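Local coordinates for protein putative O-acetylhomoserine (Thiol)-lyase (Campylobacter jejuni, PDB 4OC9) that probably uses pyridoxal 5'-phosphate to make homocysteine from O-acetylhomoserine and sulfide, as members of the trans-sulfuration enzyme family do, at residues F130-L135 and Q158-D163; K147-E152 and E165-I170; L154-I159 and T401-I406; S178-T183 and L190-H195. All blocks are in the same frame, centred on the assembly; numbering follows the deposited sequence.

Contact 1: F130-L135 and Q158-D163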
# COMPACT_ATOMS: atom_id res chain seq x y z
N PHE D 130 37.43 -17.51 6.52
CA PHE D 130 37.87 -18.30 7.67
C PHE D 130 36.84 -19.41 7.79
O PHE D 130 35.72 -19.28 7.29
CB PHE D 130 38.06 -17.54 8.99
CG PHE D 130 36.78 -17.11 9.66
CD1 PHE D 130 36.19 -15.90 9.37
CD2 PHE D 130 36.19 -17.93 10.63
CE1 PHE D 130 35.04 -15.52 10.02
CE2 PHE D 130 35.04 -17.54 11.29
CZ PHE D 130 34.45 -16.34 10.97
N ASP D 131 37.25 -20.50 8.43
CA ASP D 131 36.40 -21.65 8.62
C ASP D 131 35.75 -21.60 10.02
O ASP D 131 36.46 -21.66 11.04
CB ASP D 131 37.26 -22.91 8.45
CG ASP D 131 36.46 -24.22 8.55
OD1 ASP D 131 35.21 -24.24 8.68
OD2 ASP D 131 37.14 -25.27 8.49
N ILE D 132 34.42 -21.52 10.08
CA ILE D 132 33.73 -21.49 11.38
C ILE D 132 33.95 -22.77 12.15
O ILE D 132 33.74 -22.79 13.36
CB ILE D 132 32.20 -21.34 11.35
CG1 ILE D 132 31.66 -22.32 10.34
CG2 ILE D 132 31.77 -19.95 10.98
CD1 ILE D 132 30.26 -22.73 10.70
N ASP D 133 34.27 -23.86 11.46
CA ASP D 133 34.50 -25.15 12.11
C ASP D 133 35.90 -25.31 12.67
O ASP D 133 36.17 -26.25 13.39
CB ASP D 133 34.20 -26.30 11.15
CG ASP D 133 32.71 -26.43 10.83
OD1 ASP D 133 31.89 -26.13 11.72
OD2 ASP D 133 32.37 -26.91 9.73
N ASP D 134 36.80 -24.38 12.37
CA ASP D 134 38.17 -24.42 12.85
C ASP D 134 38.62 -22.96 13.10
O ASP D 134 39.32 -22.36 12.30
CB ASP D 134 39.06 -25.07 11.78
CG ASP D 134 40.51 -25.18 12.21
OD1 ASP D 134 40.80 -25.05 13.43
OD2 ASP D 134 41.35 -25.40 11.31
N LEU D 135 38.25 -22.46 14.26
CA LEU D 135 38.54 -21.08 14.63
C LEU D 135 39.96 -20.62 14.67
O LEU D 135 40.21 -19.41 14.65
CB LEU D 135 37.74 -20.68 15.88
CG LEU D 135 36.21 -20.76 15.67
CD1 LEU D 135 35.46 -20.38 16.94
CD2 LEU D 135 35.72 -19.87 14.52
N GLN D 158 23.90 -24.56 4.25
CA GLN D 158 24.40 -25.74 5.01
C GLN D 158 23.73 -25.97 6.38
O GLN D 158 23.76 -27.06 6.89
CB GLN D 158 25.90 -25.94 5.13
CG GLN D 158 26.18 -27.39 5.49
CD GLN D 158 27.62 -27.66 5.82
OE1 GLN D 158 28.48 -26.81 5.61
NE2 GLN D 158 27.90 -28.86 6.31
N ILE D 159 23.12 -24.94 6.94
CA ILE D 159 22.48 -25.04 8.24
C ILE D 159 23.63 -25.29 9.23
O ILE D 159 23.55 -26.11 10.12
CB ILE D 159 21.39 -26.11 8.35
CG1 ILE D 159 20.32 -26.01 7.24
CG2 ILE D 159 20.64 -25.99 9.64
CD1 ILE D 159 20.79 -26.45 5.89
N ALA D 160 24.74 -24.58 9.03
CA ALA D 160 25.88 -24.72 9.90
C ALA D 160 25.76 -23.74 11.06
O ALA D 160 25.54 -22.55 10.86
CB ALA D 160 27.15 -24.45 9.14
N ILE D 161 25.92 -24.26 12.26
CA ILE D 161 25.83 -23.45 13.46
C ILE D 161 27.19 -23.01 13.95
O ILE D 161 28.09 -23.83 14.20
CB ILE D 161 25.12 -24.20 14.58
CG1 ILE D 161 23.72 -24.59 14.12
CG2 ILE D 161 25.04 -23.32 15.81
CD1 ILE D 161 22.90 -25.36 15.13
N ALA D 162 27.31 -21.71 14.16
CA ALA D 162 28.55 -21.11 14.64
C ALA D 162 28.65 -21.18 16.16
O ALA D 162 27.66 -20.96 16.87
CB ALA D 162 28.61 -19.66 14.20
N ASP D 163 29.84 -21.47 16.67
CA ASP D 163 30.07 -21.53 18.10
C ASP D 163 30.36 -20.07 18.45
O ASP D 163 31.50 -19.62 18.53
CB ASP D 163 31.21 -22.47 18.45
CG ASP D 163 31.31 -22.73 19.95
OD1 ASP D 163 30.75 -21.94 20.75
OD2 ASP D 163 31.97 -23.73 20.33
O HOH W 1 31.09 -24.31 14.24
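Ile132 reaches Ala160 with the end of its longer branch: CD1 of Ile132 lies 3.9 Å from CB of Ala160. Two loops of the large PLP-binding domain, a fold type I alpha/beta domain, meet here. One follows strand 126-130, an edge strand of its sheet within the chain. The other leads into helix 164-174. Ile132 CG1 sits between the backbone N and the carbonyl carbon (chi1 47°), and the branch then extends toward the second loop. Its CD1 also comes within 4.3 Å of the Ile161 carbonyl O. At the other end of the contact, Leu135 CD1 lies 4.3 Å from Asp163 O, and the same leucine packs on Lys166, Ile167 and Ile170 of helix 164-174. Water 1 spans the two backbones and can donate to Ile132 O at 3.2 Å and to Ile161 O at 3.0 Å. Asp133 and Asp163 have polar partners outside the two loops. Asp133 OD2 forms a salt bridge with Lys107, and Asp163 OD1 accepts a hydrogen bond from Tyr333 OH. Ile132 is itself part of a type I beta turn from Asp131 to Asp134, closed by Asp134 N bonding to Asp131 O at 3.0 Å. An Asx turn overlaps it: Asp133 N donates to Asp131 OD1 at 3.0 Å, approaching from above the carboxylate plane, 65° out of it.

Contact 2: K147-E152 and E165-I170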
# COMPACT_ATOMS: atom_id res chain seq x y z
N LYS D 147 38.70 -5.00 10.42
CA LYS D 147 37.65 -4.21 11.10
C LYS D 147 36.35 -4.93 11.49
O LYS D 147 35.53 -4.39 12.23
CB LYS D 147 37.28 -3.05 10.20
CG LYS D 147 38.48 -2.25 9.75
CD LYS D 147 39.33 -1.77 10.90
CE LYS D 147 40.40 -0.83 10.38
NZ LYS D 147 41.31 -0.48 11.49
N ALA D 148 36.14 -6.14 10.96
CA ALA D 148 34.93 -6.88 11.28
C ALA D 148 35.08 -8.38 11.07
O ALA D 148 35.89 -8.84 10.24
CB ALA D 148 33.76 -6.36 10.46
N ILE D 149 34.32 -9.12 11.87
CA ILE D 149 34.28 -10.59 11.84
C ILE D 149 32.80 -10.91 11.55
O ILE D 149 31.93 -10.66 12.39
CB ILE D 149 34.75 -11.19 13.15
CG1 ILE D 149 36.25 -10.86 13.35
CG2 ILE D 149 34.55 -12.69 13.10
CD1 ILE D 149 36.84 -11.30 14.67
N PHE D 150 32.55 -11.42 10.34
CA PHE D 150 31.22 -11.71 9.87
C PHE D 150 30.88 -13.16 9.73
O PHE D 150 31.66 -13.92 9.17
CB PHE D 150 31.02 -11.06 8.51
CG PHE D 150 29.61 -11.14 8.00
CD1 PHE D 150 29.17 -12.24 7.29
CD2 PHE D 150 28.73 -10.09 8.22
CE1 PHE D 150 27.86 -12.31 6.85
CE2 PHE D 150 27.42 -10.16 7.77
CZ PHE D 150 26.99 -11.28 7.09
N PHE D 151 29.71 -13.53 10.25
CA PHE D 151 29.26 -14.91 10.18
C PHE D 151 27.75 -15.00 10.39
O PHE D 151 27.10 -14.02 10.78
CB PHE D 151 29.91 -15.74 11.28
CG PHE D 151 29.48 -15.35 12.66
CD1 PHE D 151 30.08 -14.30 13.30
CD2 PHE D 151 28.53 -16.07 13.32
CE1 PHE D 151 29.71 -13.96 14.59
CE2 PHE D 151 28.14 -15.74 14.62
CZ PHE D 151 28.73 -14.67 15.25
N GLU D 152 27.21 -16.17 10.11
CA GLU D 152 25.78 -16.42 10.27
C GLU D 152 25.59 -17.35 11.48
O GLU D 152 26.44 -18.22 11.76
CB GLU D 152 25.17 -17.01 9.02
CG GLU D 152 25.12 -16.03 7.86
CD GLU D 152 24.57 -16.60 6.55
OE1 GLU D 152 24.11 -17.75 6.54
OE2 GLU D 152 24.66 -15.89 5.52
N GLU D 165 30.20 -18.16 21.27
CA GLU D 165 31.10 -17.84 22.41
C GLU D 165 32.60 -17.80 22.04
O GLU D 165 33.32 -16.94 22.52
CB GLU D 165 30.94 -18.80 23.57
CG GLU D 165 29.60 -18.76 24.25
CD GLU D 165 29.53 -19.73 25.41
OE1 GLU D 165 30.58 -20.36 25.72
OE2 GLU D 165 28.43 -19.86 26.00
N LYS D 166 33.02 -18.74 21.20
CA LYS D 166 34.41 -18.82 20.77
C LYS D 166 34.76 -17.74 19.80
O LYS D 166 35.90 -17.28 19.79
CB LYS D 166 34.73 -20.18 20.20
CG LYS D 166 34.62 -21.25 21.25
CD LYS D 166 35.02 -22.62 20.73
CE LYS D 166 34.89 -23.63 21.86
NZ LYS D 166 35.25 -25.01 21.43
N ILE D 167 33.81 -17.33 18.96
CA ILE D 167 34.07 -16.26 18.02
C ILE D 167 34.20 -14.97 18.84
O ILE D 167 35.08 -14.14 18.60
CB ILE D 167 32.97 -16.12 16.99
CG1 ILE D 167 32.99 -17.33 16.06
CG2 ILE D 167 33.19 -14.89 16.12
CD1 ILE D 167 31.89 -17.36 15.01
N ASN D 168 33.32 -14.83 19.81
CA ASN D 168 33.30 -13.68 20.69
C ASN D 168 34.63 -13.52 21.43
O ASN D 168 35.15 -12.41 21.51
CB ASN D 168 32.25 -13.85 21.75
CG ASN D 168 32.12 -12.63 22.61
OD1 ASN D 168 32.04 -11.51 22.09
ND2 ASN D 168 32.05 -12.82 23.93
N GLN D 169 35.14 -14.60 21.98
CA GLN D 169 36.43 -14.55 22.70
C GLN D 169 37.50 -13.92 21.86
O GLN D 169 38.17 -12.99 22.28
CB GLN D 169 36.93 -15.94 23.10
CG GLN D 169 36.25 -16.65 24.26
CD GLN D 169 36.69 -18.12 24.34
OE1 GLN D 169 37.37 -18.62 23.45
NE2 GLN D 169 36.24 -18.80 25.39
N ILE D 170 37.67 -14.46 20.67
CA ILE D 170 38.66 -13.98 19.73
C ILE D 170 38.42 -12.53 19.36
O ILE D 170 39.37 -11.73 19.31
CB ILE D 170 38.64 -14.83 18.44
CG1 ILE D 170 39.08 -16.29 18.77
CG2 ILE D 170 39.58 -14.23 17.41
CD1 ILE D 170 39.03 -17.26 17.61
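Ile167 faces strand 147-152 and meets both Ile149 and Phe151. Walking along 165-170, Glu165 and Lys166 come first and do not touch the strand. Glu165 N, near the helix start, donates a hydrogen bond to Tyr333 OH. Ile167 follows and uses two branches. Its CD1 stands over the centre of the Phe151 ring in a CH-pi contact, 3.8 Å from the centroid and only 5° off the ring normal. Its CG2 lies beside the ring's CE1 atom, 3.9 Å away. The same methyl meets Ile149 CG2 at 4.0 Å. Phe151 CG lies between its backbone N and carbonyl carbon; this chi1 of 67° brings the ring out toward the helix, and chi2 of -83° turns a face to Ile167. One turn on, Gln169 N bonds back to Glu165 O at 3.0 Å. Ile170 points toward the strand again, with its side chain no nearer than 4.9 Å. The contact is apolar and buried. It packs the helix of a beta-alpha-beta unit, strand 146-152, helix 164-174 and strand 177-181, against its first strand. Leu138 of helix 136-141 touches Ile149, and Cys180 of strand 177-181 touches Phe151.

Contact 3: L154-I159 and T401-I406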
# COMPACT_ATOMS: atom_id res chain seq x y z
N LEU D 154 23.06 -19.45 11.91
CA LEU D 154 22.56 -20.70 11.34
C LEU D 154 22.71 -20.42 9.87
O LEU D 154 21.96 -19.64 9.30
CB LEU D 154 21.13 -20.87 11.80
CG LEU D 154 20.39 -22.08 11.34
CD1 LEU D 154 21.17 -23.31 11.72
CD2 LEU D 154 19.00 -22.08 12.00
N SER D 155 23.69 -21.05 9.25
CA SER D 155 24.01 -20.77 7.84
C SER D 155 23.09 -21.25 6.76
O SER D 155 22.41 -22.24 6.92
CB SER D 155 25.41 -21.26 7.46
OG SER D 155 25.47 -22.67 7.40
N ASN D 156 23.14 -20.52 5.65
CA ASN D 156 22.35 -20.75 4.46
C ASN D 156 23.27 -21.12 3.30
O ASN D 156 23.98 -20.27 2.80
CB ASN D 156 21.57 -19.48 4.17
CG ASN D 156 20.68 -19.58 2.95
OD1 ASN D 156 20.87 -20.44 2.10
ND2 ASN D 156 19.76 -18.64 2.81
N PRO D 157 23.12 -22.32 2.73
CA PRO D 157 22.20 -23.42 2.93
C PRO D 157 22.68 -24.62 3.70
O PRO D 157 21.95 -25.63 3.73
CB PRO D 157 22.02 -23.92 1.50
CG PRO D 157 23.42 -23.88 1.01
CD PRO D 157 24.06 -22.65 1.64
N GLN D 158 23.90 -24.56 4.25
CA GLN D 158 24.40 -25.74 5.01
C GLN D 158 23.73 -25.97 6.38
O GLN D 158 23.76 -27.06 6.89
CB GLN D 158 25.90 -25.94 5.13
CG GLN D 158 26.18 -27.39 5.49
CD GLN D 158 27.62 -27.66 5.82
OE1 GLN D 158 28.48 -26.81 5.61
NE2 GLN D 158 27.90 -28.86 6.31
N ILE D 159 23.12 -24.94 6.94
CA ILE D 159 22.48 -25.04 8.24
C ILE D 159 23.63 -25.29 9.23
O ILE D 159 23.55 -26.11 10.12
CB ILE D 159 21.39 -26.11 8.35
CG1 ILE D 159 20.32 -26.01 7.24
CG2 ILE D 159 20.64 -25.99 9.64
CD1 ILE D 159 20.79 -26.45 5.89
N THR D 401 22.74 -31.78 -4.20
CA THR D 401 22.14 -31.02 -3.11
C THR D 401 20.89 -30.23 -3.43
O THR D 401 20.83 -29.52 -4.43
CB THR D 401 23.15 -30.04 -2.53
OG1 THR D 401 24.31 -30.76 -2.04
CG2 THR D 401 22.53 -29.29 -1.38
N ILE D 402 19.91 -30.36 -2.55
CA ILE D 402 18.64 -29.66 -2.67
C ILE D 402 18.39 -28.92 -1.39
O ILE D 402 18.64 -29.46 -0.32
CB ILE D 402 17.48 -30.62 -2.89
CG1 ILE D 402 17.51 -31.08 -4.34
CG2 ILE D 402 16.12 -29.91 -2.66
CD1 ILE D 402 16.47 -32.13 -4.67
N ARG D 403 17.90 -27.70 -1.51
CA ARG D 403 17.61 -26.88 -0.35
C ARG D 403 16.10 -26.66 -0.30
O ARG D 403 15.48 -26.42 -1.32
CB ARG D 403 18.27 -25.52 -0.47
CG ARG D 403 18.16 -24.70 0.79
CD ARG D 403 18.54 -23.22 0.71
NE ARG D 403 18.25 -22.20 -0.29
CZ ARG D 403 17.18 -21.50 -0.52
NH1 ARG D 403 16.06 -21.87 0.01
NH2 ARG D 403 17.21 -20.56 -1.48
N LEU D 404 15.52 -26.80 0.89
CA LEU D 404 14.12 -26.61 1.06
C LEU D 404 13.84 -25.55 2.09
O LEU D 404 14.55 -25.42 3.05
CB LEU D 404 13.43 -27.87 1.61
CG LEU D 404 13.50 -29.18 0.83
CD1 LEU D 404 12.66 -30.19 1.56
CD2 LEU D 404 12.99 -29.01 -0.60
N SER D 405 12.78 -24.78 1.86
CA SER D 405 12.34 -23.77 2.81
C SER D 405 10.97 -24.34 3.23
O SER D 405 10.02 -24.35 2.43
CB SER D 405 12.17 -22.40 2.20
OG SER D 405 11.65 -21.52 3.19
N ILE D 406 10.88 -24.79 4.47
CA ILE D 406 9.66 -25.39 4.95
C ILE D 406 8.64 -24.35 5.37
O ILE D 406 8.90 -23.51 6.23
CB ILE D 406 9.92 -26.38 6.09
CG1 ILE D 406 11.00 -27.39 5.71
CG2 ILE D 406 8.62 -27.10 6.47
CD1 ILE D 406 10.69 -28.23 4.49
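Arg403 packs its aliphatic chain against Pro157 and Asn156. The contact packs the loop after strand 146-152 of the large PLP-binding domain against strand 401-405, the middle strand of the five-stranded C-terminal sheet, and so links the two parts of this fold type I chain. Arg403 CB points toward the loop. CG is anti to the backbone N (chi1 -172°), which carries the chain out from the strand, and it lies 4.0 Å from Pro157 CB. CD comes closer, 3.6 Å from the same Pro157 CB, and is also 3.9 Å from Asn156 OD1. The chain then bends at chi3 (43°). NE lies 4.0 Å from Asn156 OD1, too far to count as a bond. At the tip, NH1 makes a weak hydrogen bond to Asn368 O. Pro157 thus meets the methylenes, while Asn156 OD1 lies near both CD and NE. Pro157 follows a cis peptide bond, and its ring also touches His384. Ile159 N bonds to Ser155 O at 2.8 Å and closes the loop on itself. Asn156 N is bonded to Glu152 OE1. The Asn156 amide and the Arg403 guanidinium are turned 81° apart, and OD1 approaches that group obliquely.

Contact 4: S178-T183 and L190-H195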
# COMPACT_ATOMS: atom_id res chain seq x y z
N SER D 178 32.12 -7.72 16.08
CA SER D 178 31.59 -8.95 15.51
C SER D 178 30.19 -8.69 14.96
O SER D 178 29.36 -8.07 15.63
CB SER D 178 31.50 -10.06 16.55
OG SER D 178 30.59 -9.72 17.59
N ILE D 179 29.96 -9.19 13.74
CA ILE D 179 28.67 -9.06 13.05
C ILE D 179 28.02 -10.42 12.81
O ILE D 179 28.61 -11.28 12.14
CB ILE D 179 28.81 -8.45 11.64
CG1 ILE D 179 29.42 -7.06 11.70
CG2 ILE D 179 27.44 -8.37 11.00
CD1 ILE D 179 29.76 -6.48 10.34
N CYS D 180 26.83 -10.63 13.36
CA CYS D 180 26.11 -11.88 13.19
C CYS D 180 24.82 -11.70 12.39
O CYS D 180 23.97 -10.95 12.79
CB CYS D 180 25.74 -12.48 14.55
SG CYS D 180 24.79 -14.04 14.46
N ASP D 181 24.69 -12.46 11.31
CA ASP D 181 23.51 -12.47 10.47
C ASP D 181 22.63 -13.54 11.11
O ASP D 181 22.88 -14.75 10.99
CB ASP D 181 23.90 -12.78 9.04
CG ASP D 181 22.72 -12.80 8.09
OD1 ASP D 181 21.61 -13.24 8.49
OD2 ASP D 181 22.92 -12.42 6.92
N ASN D 182 21.57 -13.10 11.80
CA ASN D 182 20.66 -14.03 12.52
C ASN D 182 19.34 -14.23 11.79
O ASN D 182 18.33 -14.60 12.40
CB ASN D 182 20.39 -13.40 13.90
CG ASN D 182 19.87 -14.39 14.91
OD1 ASN D 182 20.28 -15.52 14.92
ND2 ASN D 182 19.01 -13.93 15.83
N THR D 183 19.36 -14.03 10.48
CA THR D 183 18.16 -14.17 9.64
C THR D 183 17.38 -15.45 9.76
O THR D 183 16.17 -15.46 10.02
CB THR D 183 18.53 -14.06 8.17
OG1 THR D 183 19.12 -12.77 7.89
CG2 THR D 183 17.31 -14.24 7.33
N LEU D 190 17.12 -17.73 18.74
CA LEU D 190 18.47 -17.47 19.15
C LEU D 190 18.73 -15.98 19.35
O LEU D 190 18.32 -15.15 18.53
CB LEU D 190 19.42 -18.01 18.08
CG LEU D 190 20.90 -17.85 18.35
CD1 LEU D 190 21.27 -18.57 19.63
CD2 LEU D 190 21.69 -18.43 17.22
N GLN D 191 19.46 -15.64 20.41
CA GLN D 191 19.76 -14.25 20.72
C GLN D 191 21.26 -14.02 20.73
O GLN D 191 21.88 -14.07 21.77
CB GLN D 191 19.19 -13.89 22.10
CG GLN D 191 17.72 -14.18 22.34
CD GLN D 191 17.37 -15.67 22.60
OE1 GLN D 191 18.17 -16.45 23.15
NE2 GLN D 191 16.14 -16.04 22.23
N PRO D 192 21.85 -13.76 19.57
CA PRO D 192 23.30 -13.58 19.55
C PRO D 192 23.85 -12.58 20.55
O PRO D 192 24.97 -12.77 21.05
CB PRO D 192 23.58 -13.14 18.12
CG PRO D 192 22.47 -13.74 17.33
CD PRO D 192 21.26 -13.67 18.23
N PHE D 193 23.12 -11.53 20.87
CA PHE D 193 23.64 -10.57 21.85
C PHE D 193 23.97 -11.20 23.19
O PHE D 193 24.89 -10.75 23.89
CB PHE D 193 22.76 -9.33 22.06
CG PHE D 193 22.60 -8.50 20.84
CD1 PHE D 193 23.71 -8.13 20.09
CD2 PHE D 193 21.38 -7.92 20.55
CE1 PHE D 193 23.58 -7.32 18.99
CE2 PHE D 193 21.26 -7.07 19.46
CZ PHE D 193 22.36 -6.77 18.68
N LYS D 194 23.21 -12.21 23.59
CA LYS D 194 23.47 -12.90 24.83
C LYS D 194 24.84 -13.50 24.83
O LYS D 194 25.41 -13.68 25.91
CB LYS D 194 22.51 -14.03 25.05
CG LYS D 194 21.22 -13.65 25.73
CD LYS D 194 20.30 -14.84 25.63
CE LYS D 194 19.08 -14.62 26.52
NZ LYS D 194 18.23 -15.84 26.55
N HIS D 195 25.39 -13.77 23.66
CA HIS D 195 26.70 -14.35 23.62
C HIS D 195 27.84 -13.49 23.19
O HIS D 195 28.85 -13.98 22.68
CB HIS D 195 26.62 -15.62 22.79
CG HIS D 195 25.53 -16.51 23.26
ND1 HIS D 195 25.62 -17.24 24.41
CD2 HIS D 195 24.31 -16.76 22.74
CE1 HIS D 195 24.50 -17.92 24.58
NE2 HIS D 195 23.70 -17.66 23.57
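Strand 178-181 passes the start of the 3-10 segment 192-194, with the CA atoms of Cys180 and Pro192 7.2 Å apart. Pro192 lies against two side chains. Cys180 SG, anti to its backbone N (chi1 178°), touches Pro192 CG at 3.7 Å. The Asn182 side chain runs obliquely across Pro192: Asn182 CG is 3.6 Å from Pro192 CG, and Asn182 ND2 is 3.3 Å from Pro192 CD. The same ND2 donates to Leu190 O at 3.0 Å, with an N-H...O angle of 156°. It meets the oxygen from above the carbonyl plane. Asn182 is gripped further by Ser153 OG at OD1 and by Glu73 OE1 at ND2, so both ends of this buried amide are bonded and its rotation is fixed. Leu190 CD2 lies 4.0 Å from Asn182 OD1. On the far side of the strand, Asp181 OD1 accepts from Thr183 N at 3.1 Å and from Thr183 OG1 at 2.6 Å, the first of these making an Asx turn. Asp181 OD2 lies close to N1 of the modified lysine at position 206. A strand-end aspartate beside the pyridine nitrogen is the arrangement known from the cofactor site of fold type I PLP enzymes.

Contacts 1, 2 and 4 belong to the large PLP-binding domain, and contact 3 ties its loop to the C-terminal sheet. Contacts 1 and 2 touch where Ala162 CB meets Phe151 CD2 at 3.7 Å. Contacts 1 and 3 share Gln158 and Ile159, and Ala160 N probably bonds to Ser155 OG at 2.6 Å. Contacts 2 and 4, whose centres are about 10 Å apart, each include one of the neighbouring parallel strands 146-152 and 177-181, probably joined by Ile179 N to Ile149 O, 2.8 Å. Contact 4 comes next to the cofactor through Asp181. Contact 3 has its centre about 19 Å from that of contact 4, with nearest atoms about 5 Å apart.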